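Local coordinates for beta-N-acetylhexosaminidase (Mycobacterium smegmatis, PDB 4YYF), which probably hydrolyses terminal non-reducing N-acetyl-D-hexosamine residues from N-acetyl-beta-D-hexosaminides, as a family 3 glycosyl hydrolase, at residues 61-64 with 70-73; 51-56 with 79-84; 197-202 with 284-289; 133-138 with 183-188; 203-208 with 267-272. The protein carries 1 engineered substitution. One frame throughout, in Å; residues are numbered along the deposited sequence.

Contact 1 (61-64 with 70-73); sequences AVVA and GIMI
In the beta-alpha-beta unit built from strand 49-52, helix 56-66 and strand 70-73, V62 and V63 of the helix close on I71 of the second, parallel strand. The contact converges on one methyl group. CG2 of I71 lies 4.0 Å from CG1 of V62, and the same CG2 is also 4.0 Å from CG2 of V63. Two consecutive helix residues therefore both rest on the same methyl, which V62 meets at a slant and V63 nearly at a right angle. The isoleucine reaches them because its CG1 branch takes the place between the backbone N and the carbonyl carbon (chi1 56°); this leaves CG2, anti to the carbonyl carbon, as the branch that meets the helix. On V63 the methyl that touches is likewise the one anti to its carbonyl carbon.

Beta-branched residues suit these places: they are short and stiff, filling the space between helix and strand without having to fix a flexible chain. The strand and helix backbones stay well separated, V63 CA and I71 CA being 8.2 Å apart, and the gap is bridged by hydrocarbon alone. Neighbouring apolar groups enclose it, with V68 against V62, I90 of helix 86-93 against V63, and L87 together with V53 against I71. On the strand itself, the backbone of I71 is bonded to A100 and S102 in the next strand, while G70 and M72 bond to V51. A helix laid on the outer surface of parallel strands by aliphatic side chains is characteristic of the beta/alpha (TIM) barrel.

Contact 2 (51-56 with 79-84); sequences VGVTDA and LSMLTD
M81, a selenomethionine, reaches from the loop between strand 70-73 and helix 86-93 to A56 and V53, where the chain leaves strand 49-52 and enters helix 56-66. This is a strand-to-helix junction of a TIM barrel, with D55 as the N-cap of the helix.

Apolar packing comes first. CB of A56 and CB of M81 are 4.0 Å apart, and the small alanine lets the two chains come close, with A56 CA and M81 CA separated by 5.6 Å. Farther along the side chain, selenium lies 4.3 Å from CG2 of V53. The long, pliable chain of selenomethionine suits this job, since it must pass the helix start before it reaches the valine; A59 and L87 also touch it.

Among the polar interactions, no hydrogen bond joins 51-56 to 79-84 directly, but T77, just before the second segment, bonds V53 O through its hydroxyl. OD1 of D55 accepts a hydrogen bond from D58 N, capping the first turn of the helix, while D58 OD2 takes the bond from T54 N. On the other side, L82 N bonds to L79 O and T83 N to S80 O; these i to i+3 bonds close the turn that carries M81.

The third kind is a contact between selenium and the backbone. M81 runs straight out at chi2 and bends only at chi3 (-65°), with selenium already set against the D55-A56 peptide, 3.8 Å from D55 C and 3.9 Å from A56 N.

Contact 3 (197-202 with 284-289); sequences GVLPVL and GGLVYT
V201 holds CG1 anti to its backbone N (chi1 -172°), while Y288 swings its ring to the side of its own backbone N (chi1 -75°), and these two settings bring the valine fork obliquely beside the CD2-CE2 bond of the ring. The two methyls follow successive ring carbons: CG1 of V201 is 4.1 Å from CD2 of Y288, and CG2 of V201 is 4.2 Å from CE2. The side chains cross at nearly a right angle. Two residues earlier on each chain the pattern repeats more loosely, CD2 of L199 lying 4.4 Å from CD2 of L286.

Strands 199-205 and 287-289 are not sheet neighbours; strand 246-249 stands between them. Their inward residues meet across the curve of the barrel, and A246, small and beside both L199 and V201, offers little obstruction. F155 and V153 complete the surroundings, F155 making an edge-to-face stack with Y288. V287 faces the other way, onto Y270 and L273 of helix 267-275, as alternation along a strand requires.

Branched aliphatics suit this side because they fill volume without needing partners, and the tyrosine suits by its rigid, bulky ring. No hydrogen bond joins the segments, so the contact implies cohesion by dispersion and burial of apolar surface, with no directional bond between them.

Contact 4 (133-138 with 183-188); sequences DEVYGI and TEYAGA
Y185 is the first residue of 183-188 to meet helix 132-148, and it does so through V135. The methyl CG2 of V135 comes to the edge of the tyrosine ring, near its plane, 3.6 Å from CD2 and 3.9 Å from CE2. With CG beside the backbone N (chi1 -79°), the ring leans over from a residue that starts out along the flank of its helix. Tyrosine fits here because its rigid ring presents an edge to V135 while its hydroxyl reaches beyond, to a hydrogen bond with K130 O. F175 and A127 also lie against the ring.

A186 points away from helix 132-148 and packs on V159 and F175. The next contact comes at A188, nearly one turn after Y185, and here the backbones come closest. A188 CA and Y136 CA are only 4.7 Å apart, a separation that alanine's single methyl allows. Its CB is 4.2 Å from CB of Y136, and V135 CG1 is 4.5 Å from the same alanine CB. The carbonyl oxygen of A188 faces the Y136 backbone, 3.6 Å from its CA, and stands at the edge of the Y136 ring, 3.7 Å from CD1. That ring ends in a hydroxyl bonded to D195, two turns farther along helix 179-196.

The two helix segments run nearly parallel, 25° apart, with axes 8.4 Å from each other, and belong to the outer helical layer of the barrel. Contact between them is largely apolar, apart from the A188 carbonyl oxygen set against Y136, with no hydrogen bond across; the tyrosine hydroxyls send their polarity to partners outside the two segments, so the interface can be hydrophobic without stranding them.

Contact 5 (203-208 with 267-272); sequences KHFPGH and PAVYNL. Engineered in segment 267-272: V269 (natural residue Ala).
F205 and P206, in the K-H-F-P-G-H sequence typical of NagZ-like family 3 enzymes, pack against V269 and L272 of helix 267-275 on the outside of the TIM barrel. Apolar side-chain contacts dominate. CZ of F205 lies 4.1 Å from CD2 of L272, which approaches the ring obliquely, and L225 and M229 also touch the leucine. V269, an engineered residue (Ala in the natural sequence), also meets P206, its CG1 being 4.1 Å from the proline CD. Aromatic contacts come next: Y236 makes an edge-to-face stack with F205, and P206 CB sits 3.9 Å above the centre of one face of the F205 ring, so that the proline covers that face.

Backbone geometry sets these groups in place. Peptides 203-204 and 205-206 are both cis, and the chain corners at H204. G207 follows with a positive phi of 135°, which suits glycine. Phenylalanine, just after the corner, suits because its flat ring reaches the helix with CG anti to its backbone N. K203, on the inner side, forms a salt bridge with E106. At the rim of the F205 ring, CG1 of V269 lies in its plane, 3.8 Å from CE1.

How the contacts relate
All five contacts belong to one TIM-barrel domain. Contacts 1 and 2 share the start of it, their centres 9 Å apart, and I73 CG2 packs 3.5 Å from L79 CD2. Contacts 3 and 5 share strand 199-205, with centres 13 Å apart, and T289 CG2 lies 3.9 Å from Y270 OH. Contact 4 joins outer helices, about 17 Å from contact 3 between centres, one helix leading into that strand. Contact 5 includes the C-terminal end of that strand, the end where TIM barrels place their active sites. The sodium ion, at A347 and S351, is about 9 Å from the side chain of L286.

Contact 1 (61-64 with 70-73)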
# COMPACT_ATOMS: atom_id res chain seq x y z
N ALA A 61 13.10 16.39 -7.06
CA ALA A 61 14.40 15.75 -7.28
C ALA A 61 14.29 14.23 -7.40
O ALA A 61 14.93 13.65 -8.27
CB ALA A 61 15.39 16.15 -6.19
N VAL A 62 13.49 13.59 -6.56
CA VAL A 62 13.45 12.12 -6.60
C VAL A 62 12.80 11.61 -7.89
O VAL A 62 13.26 10.62 -8.48
CB VAL A 62 12.84 11.49 -5.31
CG1 VAL A 62 11.30 11.55 -5.34
CG2 VAL A 62 13.31 10.04 -5.13
N VAL A 63 11.78 12.32 -8.36
CA VAL A 63 11.09 11.94 -9.60
C VAL A 63 11.95 12.18 -10.84
O VAL A 63 12.10 11.29 -11.68
CB VAL A 63 9.73 12.65 -9.72
CG1 VAL A 63 9.12 12.44 -11.12
CG2 VAL A 63 8.78 12.16 -8.62
N ALA A 64 12.56 13.37 -10.94
CA ALA A 64 13.40 13.66 -12.11
C ALA A 64 14.72 12.90 -12.11
O ALA A 64 15.22 12.50 -13.16
CB ALA A 64 13.65 15.18 -12.23
N GLY A 70 6.41 6.05 -7.62
CA GLY A 70 5.43 6.66 -6.74
C GLY A 70 6.05 7.50 -5.65
O GLY A 70 7.17 7.24 -5.21
N ILE A 71 5.32 8.52 -5.22
CA ILE A 71 5.68 9.28 -4.04
C ILE A 71 4.53 9.21 -3.04
O ILE A 71 3.37 9.09 -3.44
CB ILE A 71 6.01 10.76 -4.37
CG1 ILE A 71 4.84 11.42 -5.10
CG2 ILE A 71 7.32 10.84 -5.19
CD1 ILE A 71 5.00 12.94 -5.27
N MSE A 72 4.85 9.26 -1.75
CA MSE A 72 3.82 9.19 -0.74
C MSE A 72 3.75 10.49 0.06
O MSE A 72 4.77 11.06 0.44
CB MSE A 72 4.03 8.02 0.21
CG MSE A 72 2.88 7.87 1.19
SE MSE A 72 3.17 6.48 2.50
CE MSE A 72 1.44 6.53 3.39
N ILE A 73 2.53 10.93 0.32
CA ILE A 73 2.27 12.09 1.15
C ILE A 73 1.99 11.57 2.56
O ILE A 73 1.14 10.69 2.74
CB ILE A 73 1.01 12.83 0.66
CG1 ILE A 73 1.13 13.21 -0.82
CG2 ILE A 73 0.73 14.05 1.51
CD1 ILE A 73 2.31 14.10 -1.16

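Contact 2 (51-56 with 79-84)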
# COMPACT_ATOMS: atom_id res chain seq x y z
N VAL A 51 8.04 6.21 -2.49
CA VAL A 51 8.82 6.83 -1.43
C VAL A 51 8.16 8.08 -0.87
O VAL A 51 7.62 8.90 -1.62
CB VAL A 51 10.27 7.16 -1.89
CG1 VAL A 51 11.06 5.88 -2.10
CG2 VAL A 51 10.26 8.02 -3.17
N GLY A 52 8.18 8.21 0.45
CA GLY A 52 7.65 9.40 1.11
C GLY A 52 8.50 10.61 0.81
O GLY A 52 9.73 10.50 0.74
N VAL A 53 7.85 11.76 0.61
CA VAL A 53 8.53 13.02 0.30
C VAL A 53 8.18 14.09 1.34
O VAL A 53 7.09 14.05 1.90
CB VAL A 53 8.15 13.52 -1.10
CG1 VAL A 53 8.56 12.50 -2.17
CG2 VAL A 53 6.65 13.80 -1.19
N THR A 54 9.09 15.02 1.60
CA THR A 54 8.87 16.04 2.63
C THR A 54 8.24 17.32 2.09
O THR A 54 7.59 18.07 2.82
CB THR A 54 10.18 16.43 3.34
OG1 THR A 54 11.15 16.81 2.36
CG2 THR A 54 10.71 15.28 4.18
N ASP A 55 8.45 17.57 0.80
CA ASP A 55 8.03 18.83 0.18
C ASP A 55 8.23 18.75 -1.32
O ASP A 55 8.73 17.74 -1.84
CB ASP A 55 8.85 20.00 0.75
CG ASP A 55 10.34 19.69 0.79
OD1 ASP A 55 10.93 19.49 -0.28
OD2 ASP A 55 10.91 19.63 1.90
N ALA A 56 7.87 19.82 -2.01
CA ALA A 56 7.96 19.86 -3.47
C ALA A 56 9.39 19.62 -3.96
O ALA A 56 9.59 18.87 -4.91
CB ALA A 56 7.41 21.18 -4.02
N LEU A 79 2.13 20.11 2.87
CA LEU A 79 1.00 19.90 1.94
C LEU A 79 0.76 21.03 0.93
O LEU A 79 -0.09 20.90 0.04
CB LEU A 79 -0.30 19.65 2.71
CG LEU A 79 -0.31 18.41 3.61
CD1 LEU A 79 -1.68 18.23 4.26
CD2 LEU A 79 0.06 17.20 2.80
N SER A 80 1.50 22.12 1.03
CA SER A 80 1.30 23.22 0.09
C SER A 80 1.53 22.77 -1.35
O SER A 80 0.96 23.35 -2.27
CB SER A 80 2.17 24.43 0.44
OG SER A 80 3.53 24.07 0.37
N MSE A 81 2.35 21.74 -1.55
CA MSE A 81 2.60 21.24 -2.91
C MSE A 81 1.33 20.72 -3.59
O MSE A 81 1.27 20.62 -4.82
CB MSE A 81 3.67 20.14 -2.90
CG MSE A 81 3.28 18.90 -2.07
SE MSE A 81 4.69 17.52 -2.10
CE MSE A 81 4.59 17.10 -3.97
N LEU A 82 0.30 20.39 -2.81
CA LEU A 82 -0.95 19.89 -3.38
C LEU A 82 -1.87 20.99 -3.89
O LEU A 82 -2.79 20.73 -4.67
CB LEU A 82 -1.73 19.06 -2.36
CG LEU A 82 -0.96 17.92 -1.73
CD1 LEU A 82 -1.83 17.24 -0.68
CD2 LEU A 82 -0.51 16.95 -2.81
N THR A 83 -1.64 22.22 -3.42
CA THR A 83 -2.51 23.32 -3.81
C THR A 83 -1.81 24.44 -4.57
O THR A 83 -2.48 25.36 -5.05
CB THR A 83 -3.25 23.95 -2.59
OG1 THR A 83 -2.29 24.44 -1.64
CG2 THR A 83 -4.15 22.93 -1.91
N ASP A 84 -0.48 24.39 -4.68
CA ASP A 84 0.23 25.52 -5.29
C ASP A 84 0.69 25.23 -6.72
O ASP A 84 1.40 26.03 -7.32
CB ASP A 84 1.40 26.02 -4.43
CG ASP A 84 2.54 25.00 -4.32
OD1 ASP A 84 2.55 24.00 -5.08
OD2 ASP A 84 3.43 25.20 -3.45

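Contact 3 (197-202 with 284-289)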
# COMPACT_ATOMS: atom_id res chain seq x y z
N GLY A 197 -12.17 7.24 -8.92
CA GLY A 197 -10.99 7.07 -9.75
C GLY A 197 -9.71 6.99 -8.95
O GLY A 197 -8.60 7.10 -9.51
N VAL A 198 -9.84 6.77 -7.65
CA VAL A 198 -8.69 6.59 -6.76
C VAL A 198 -8.49 5.09 -6.63
O VAL A 198 -9.46 4.35 -6.52
CB VAL A 198 -8.98 7.17 -5.35
CG1 VAL A 198 -7.84 6.84 -4.37
CG2 VAL A 198 -9.18 8.68 -5.43
N LEU A 199 -7.24 4.63 -6.65
CA LEU A 199 -6.97 3.21 -6.44
C LEU A 199 -7.05 2.90 -4.94
O LEU A 199 -6.23 3.39 -4.17
CB LEU A 199 -5.57 2.83 -6.95
CG LEU A 199 -5.17 1.37 -6.70
CD1 LEU A 199 -6.02 0.38 -7.56
CD2 LEU A 199 -3.67 1.17 -6.97
N PRO A 200 -8.02 2.08 -4.52
CA PRO A 200 -8.04 1.69 -3.11
C PRO A 200 -7.08 0.54 -2.83
O PRO A 200 -6.78 -0.26 -3.73
CB PRO A 200 -9.49 1.27 -2.88
CG PRO A 200 -9.99 0.82 -4.22
CD PRO A 200 -9.16 1.50 -5.28
N VAL A 201 -6.56 0.48 -1.60
CA VAL A 201 -5.61 -0.58 -1.23
C VAL A 201 -6.08 -1.25 0.07
O VAL A 201 -6.09 -0.62 1.12
CB VAL A 201 -4.18 -0.02 -1.02
CG1 VAL A 201 -3.18 -1.19 -0.82
CG2 VAL A 201 -3.74 0.85 -2.22
N LEU A 202 -6.48 -2.51 -0.03
CA LEU A 202 -6.93 -3.28 1.14
C LEU A 202 -5.73 -3.64 2.03
O LEU A 202 -4.73 -4.15 1.53
CB LEU A 202 -7.60 -4.57 0.67
CG LEU A 202 -8.66 -4.44 -0.43
CD1 LEU A 202 -9.11 -5.83 -0.89
CD2 LEU A 202 -9.86 -3.65 0.07
N GLY A 284 -4.33 -11.15 -9.02
CA GLY A 284 -3.34 -10.81 -10.02
C GLY A 284 -3.00 -9.33 -10.06
O GLY A 284 -2.21 -8.90 -10.89
N GLY A 285 -3.58 -8.54 -9.17
CA GLY A 285 -3.33 -7.12 -9.15
C GLY A 285 -2.12 -6.70 -8.34
O GLY A 285 -1.27 -7.51 -7.95
N LEU A 286 -2.04 -5.39 -8.08
CA LEU A 286 -0.88 -4.77 -7.49
C LEU A 286 -0.80 -5.02 -5.99
O LEU A 286 -1.79 -4.89 -5.27
CB LEU A 286 -0.94 -3.26 -7.75
CG LEU A 286 0.35 -2.47 -7.53
CD1 LEU A 286 1.39 -2.94 -8.53
CD2 LEU A 286 0.07 -0.97 -7.68
N VAL A 287 0.38 -5.40 -5.52
CA VAL A 287 0.58 -5.67 -4.10
C VAL A 287 1.69 -4.79 -3.53
O VAL A 287 2.84 -4.86 -3.99
CB VAL A 287 0.91 -7.17 -3.86
CG1 VAL A 287 1.09 -7.42 -2.38
CG2 VAL A 287 -0.20 -8.07 -4.40
N TYR A 288 1.34 -3.95 -2.55
CA TYR A 288 2.31 -3.09 -1.87
C TYR A 288 2.81 -3.74 -0.59
O TYR A 288 2.13 -4.62 -0.04
CB TYR A 288 1.64 -1.77 -1.44
CG TYR A 288 1.36 -0.76 -2.52
CD1 TYR A 288 2.29 0.23 -2.81
CD2 TYR A 288 0.16 -0.75 -3.22
CE1 TYR A 288 2.04 1.20 -3.79
CE2 TYR A 288 -0.11 0.21 -4.21
CZ TYR A 288 0.85 1.18 -4.48
OH TYR A 288 0.62 2.14 -5.45
N THR A 289 3.97 -3.30 -0.10
CA THR A 289 4.34 -3.58 1.28
C THR A 289 3.94 -2.39 2.15
O THR A 289 3.78 -1.28 1.66
CB THR A 289 5.86 -3.73 1.47
OG1 THR A 289 6.48 -2.46 1.25
CG2 THR A 289 6.43 -4.77 0.52

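Contact 4 (133-138 with 183-188)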
# COMPACT_ATOMS: atom_id res chain seq x y z
N ASP A 133 -24.47 2.20 2.43
CA ASP A 133 -24.67 3.10 1.29
C ASP A 133 -24.18 4.51 1.60
O ASP A 133 -23.65 5.21 0.73
CB ASP A 133 -26.14 3.15 0.85
CG ASP A 133 -26.59 1.87 0.18
OD1 ASP A 133 -25.72 1.09 -0.28
OD2 ASP A 133 -27.82 1.64 0.11
N GLU A 134 -24.37 4.93 2.85
CA GLU A 134 -23.86 6.22 3.31
C GLU A 134 -22.34 6.25 3.30
O GLU A 134 -21.73 7.27 2.95
CB GLU A 134 -24.40 6.55 4.71
CG GLU A 134 -25.87 6.92 4.71
CD GLU A 134 -26.42 7.17 6.09
OE1 GLU A 134 -26.14 6.36 7.00
OE2 GLU A 134 -27.13 8.17 6.28
N VAL A 135 -21.72 5.14 3.69
CA VAL A 135 -20.25 5.06 3.70
C VAL A 135 -19.72 5.12 2.26
O VAL A 135 -18.70 5.77 1.99
CB VAL A 135 -19.73 3.80 4.47
CG1 VAL A 135 -18.23 3.63 4.29
CG2 VAL A 135 -20.05 3.92 5.96
N TYR A 136 -20.43 4.47 1.34
CA TYR A 136 -20.07 4.56 -0.07
C TYR A 136 -20.02 6.03 -0.51
O TYR A 136 -19.04 6.47 -1.12
CB TYR A 136 -21.05 3.78 -0.96
CG TYR A 136 -20.88 4.13 -2.43
CD1 TYR A 136 -19.86 3.56 -3.18
CD2 TYR A 136 -21.74 5.03 -3.06
CE1 TYR A 136 -19.69 3.88 -4.52
CE2 TYR A 136 -21.58 5.36 -4.40
CZ TYR A 136 -20.55 4.79 -5.12
OH TYR A 136 -20.39 5.11 -6.45
N GLY A 137 -21.06 6.78 -0.18
CA GLY A 137 -21.16 8.19 -0.54
C GLY A 137 -20.07 9.04 0.09
O GLY A 137 -19.55 9.96 -0.53
N ILE A 138 -19.73 8.74 1.34
CA ILE A 138 -18.67 9.46 2.02
C ILE A 138 -17.32 9.23 1.32
O ILE A 138 -16.57 10.18 1.07
CB ILE A 138 -18.57 9.06 3.49
CG1 ILE A 138 -19.78 9.60 4.26
CG2 ILE A 138 -17.29 9.58 4.10
CD1 ILE A 138 -19.88 9.08 5.70
N THR A 183 -16.51 -6.69 5.54
CA THR A 183 -16.71 -6.87 4.10
C THR A 183 -17.70 -5.86 3.55
O THR A 183 -17.45 -5.21 2.54
CB THR A 183 -17.18 -8.29 3.79
OG1 THR A 183 -16.21 -9.22 4.29
CG2 THR A 183 -17.35 -8.47 2.28
N GLU A 184 -18.84 -5.72 4.22
CA GLU A 184 -19.85 -4.76 3.77
C GLU A 184 -19.33 -3.33 3.78
O GLU A 184 -19.42 -2.62 2.78
CB GLU A 184 -21.11 -4.86 4.64
CG GLU A 184 -22.29 -4.13 4.05
CD GLU A 184 -23.47 -4.08 4.99
OE1 GLU A 184 -23.33 -4.52 6.15
OE2 GLU A 184 -24.54 -3.58 4.57
N TYR A 185 -18.77 -2.89 4.91
CA TYR A 185 -18.39 -1.49 5.06
C TYR A 185 -17.09 -1.12 4.35
O TYR A 185 -17.03 -0.10 3.63
CB TYR A 185 -18.38 -1.08 6.54
CG TYR A 185 -19.76 -0.81 7.07
CD1 TYR A 185 -20.60 -1.86 7.45
CD2 TYR A 185 -20.24 0.49 7.18
CE1 TYR A 185 -21.88 -1.61 7.93
CE2 TYR A 185 -21.52 0.75 7.65
CZ TYR A 185 -22.33 -0.30 8.02
OH TYR A 185 -23.58 -0.03 8.49
N ALA A 186 -16.05 -1.92 4.52
CA ALA A 186 -14.82 -1.64 3.77
C ALA A 186 -15.07 -1.78 2.27
O ALA A 186 -14.50 -1.04 1.46
CB ALA A 186 -13.69 -2.56 4.21
N GLY A 187 -15.91 -2.74 1.90
CA GLY A 187 -16.26 -2.91 0.50
C GLY A 187 -16.89 -1.65 -0.07
O GLY A 187 -16.58 -1.23 -1.20
N ALA A 188 -17.78 -1.05 0.71
CA ALA A 188 -18.44 0.18 0.32
C ALA A 188 -17.42 1.30 0.22
O ALA A 188 -17.47 2.12 -0.72
CB ALA A 188 -19.55 0.56 1.33

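Contact 5 (203-208 with 267-272)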
# COMPACT_ATOMS: atom_id res chain seq x y z
N LYS A 203 -5.82 -3.40 3.33
CA LYS A 203 -4.68 -3.64 4.23
C LYS A 203 -5.17 -4.11 5.61
O LYS A 203 -6.33 -3.83 5.95
CB LYS A 203 -3.82 -2.36 4.33
CG LYS A 203 -4.47 -1.22 5.10
CD LYS A 203 -3.71 0.11 4.85
CE LYS A 203 -4.19 1.22 5.80
NZ LYS A 203 -3.48 2.52 5.54
N HIS A 204 -4.36 -4.81 6.41
CA HIS A 204 -2.98 -5.20 6.13
C HIS A 204 -2.89 -6.74 6.02
O HIS A 204 -2.94 -7.43 7.03
CB HIS A 204 -2.04 -4.72 7.26
CG HIS A 204 -2.11 -3.24 7.54
ND1 HIS A 204 -3.09 -2.68 8.34
CD2 HIS A 204 -1.32 -2.21 7.16
CE1 HIS A 204 -2.91 -1.38 8.42
NE2 HIS A 204 -1.83 -1.06 7.71
N PHE A 205 -2.77 -7.26 4.80
CA PHE A 205 -2.82 -8.70 4.53
C PHE A 205 -1.65 -9.47 5.18
O PHE A 205 -0.51 -9.00 5.14
CB PHE A 205 -2.81 -8.91 3.01
CG PHE A 205 -2.99 -10.33 2.56
CD1 PHE A 205 -1.89 -11.17 2.40
CD2 PHE A 205 -4.26 -10.81 2.24
CE1 PHE A 205 -2.06 -12.49 1.95
CE2 PHE A 205 -4.42 -12.12 1.78
CZ PHE A 205 -3.32 -12.96 1.64
N PRO A 206 -1.91 -10.67 5.75
CA PRO A 206 -3.20 -11.37 5.87
C PRO A 206 -3.99 -11.03 7.13
O PRO A 206 -4.87 -11.81 7.53
CB PRO A 206 -2.77 -12.83 5.93
CG PRO A 206 -1.45 -12.78 6.68
CD PRO A 206 -0.78 -11.53 6.12
N GLY A 207 -3.68 -9.91 7.78
CA GLY A 207 -4.49 -9.47 8.91
C GLY A 207 -3.72 -9.00 10.13
O GLY A 207 -3.06 -9.80 10.80
N HIS A 208 -3.82 -7.71 10.43
CA HIS A 208 -3.11 -7.11 11.57
C HIS A 208 -4.04 -6.97 12.77
O HIS A 208 -3.61 -6.65 13.89
CB HIS A 208 -2.57 -5.72 11.18
CG HIS A 208 -1.40 -5.25 11.98
ND1 HIS A 208 -1.41 -5.19 13.38
CD2 HIS A 208 -0.18 -4.79 11.62
CE1 HIS A 208 -0.26 -4.74 13.81
NE2 HIS A 208 0.52 -4.49 12.75
N PRO A 267 7.89 -15.33 0.96
CA PRO A 267 7.28 -15.80 -0.29
C PRO A 267 5.95 -16.48 -0.04
O PRO A 267 5.05 -16.40 -0.87
CB PRO A 267 8.29 -16.83 -0.81
CG PRO A 267 9.60 -16.37 -0.28
CD PRO A 267 9.29 -15.78 1.09
N ALA A 268 5.84 -17.14 1.11
CA ALA A 268 4.60 -17.84 1.44
C ALA A 268 3.38 -16.93 1.41
O ALA A 268 2.29 -17.35 1.01
CB ALA A 268 4.72 -18.52 2.77
N VAL A 269 3.55 -15.69 1.86
CA VAL A 269 2.43 -14.75 1.91
C VAL A 269 1.93 -14.43 0.52
O VAL A 269 0.72 -14.45 0.26
CB VAL A 269 2.84 -13.45 2.61
CG1 VAL A 269 1.61 -12.59 2.91
CG2 VAL A 269 3.54 -13.79 3.86
N TYR A 270 2.86 -14.15 -0.39
CA TYR A 270 2.51 -13.79 -1.76
C TYR A 270 1.96 -14.99 -2.51
O TYR A 270 0.98 -14.86 -3.25
CB TYR A 270 3.69 -13.13 -2.46
CG TYR A 270 4.12 -11.87 -1.73
CD1 TYR A 270 3.46 -10.67 -1.95
CD2 TYR A 270 5.15 -11.90 -0.79
CE1 TYR A 270 3.83 -9.52 -1.26
CE2 TYR A 270 5.53 -10.75 -0.11
CZ TYR A 270 4.87 -9.57 -0.35
OH TYR A 270 5.25 -8.44 0.33
N ASN A 271 2.54 -16.17 -2.30
CA ASN A 271 1.97 -17.38 -2.89
C ASN A 271 0.52 -17.58 -2.43
O ASN A 271 -0.32 -17.99 -3.22
CB ASN A 271 2.79 -18.63 -2.57
CG ASN A 271 4.12 -18.66 -3.30
OD1 ASN A 271 4.29 -18.02 -4.34
ND2 ASN A 271 5.07 -19.41 -2.75
N LEU A 272 0.25 -17.30 -1.16
CA LEU A 272 -1.09 -17.49 -0.62
C LEU A 272 -2.08 -16.59 -1.37
O LEU A 272 -3.17 -17.02 -1.74
CB LEU A 272 -1.12 -17.15 0.87
CG LEU A 272 -2.43 -17.46 1.60
CD1 LEU A 272 -2.61 -18.95 1.76
CD2 LEU A 272 -2.46 -16.75 2.97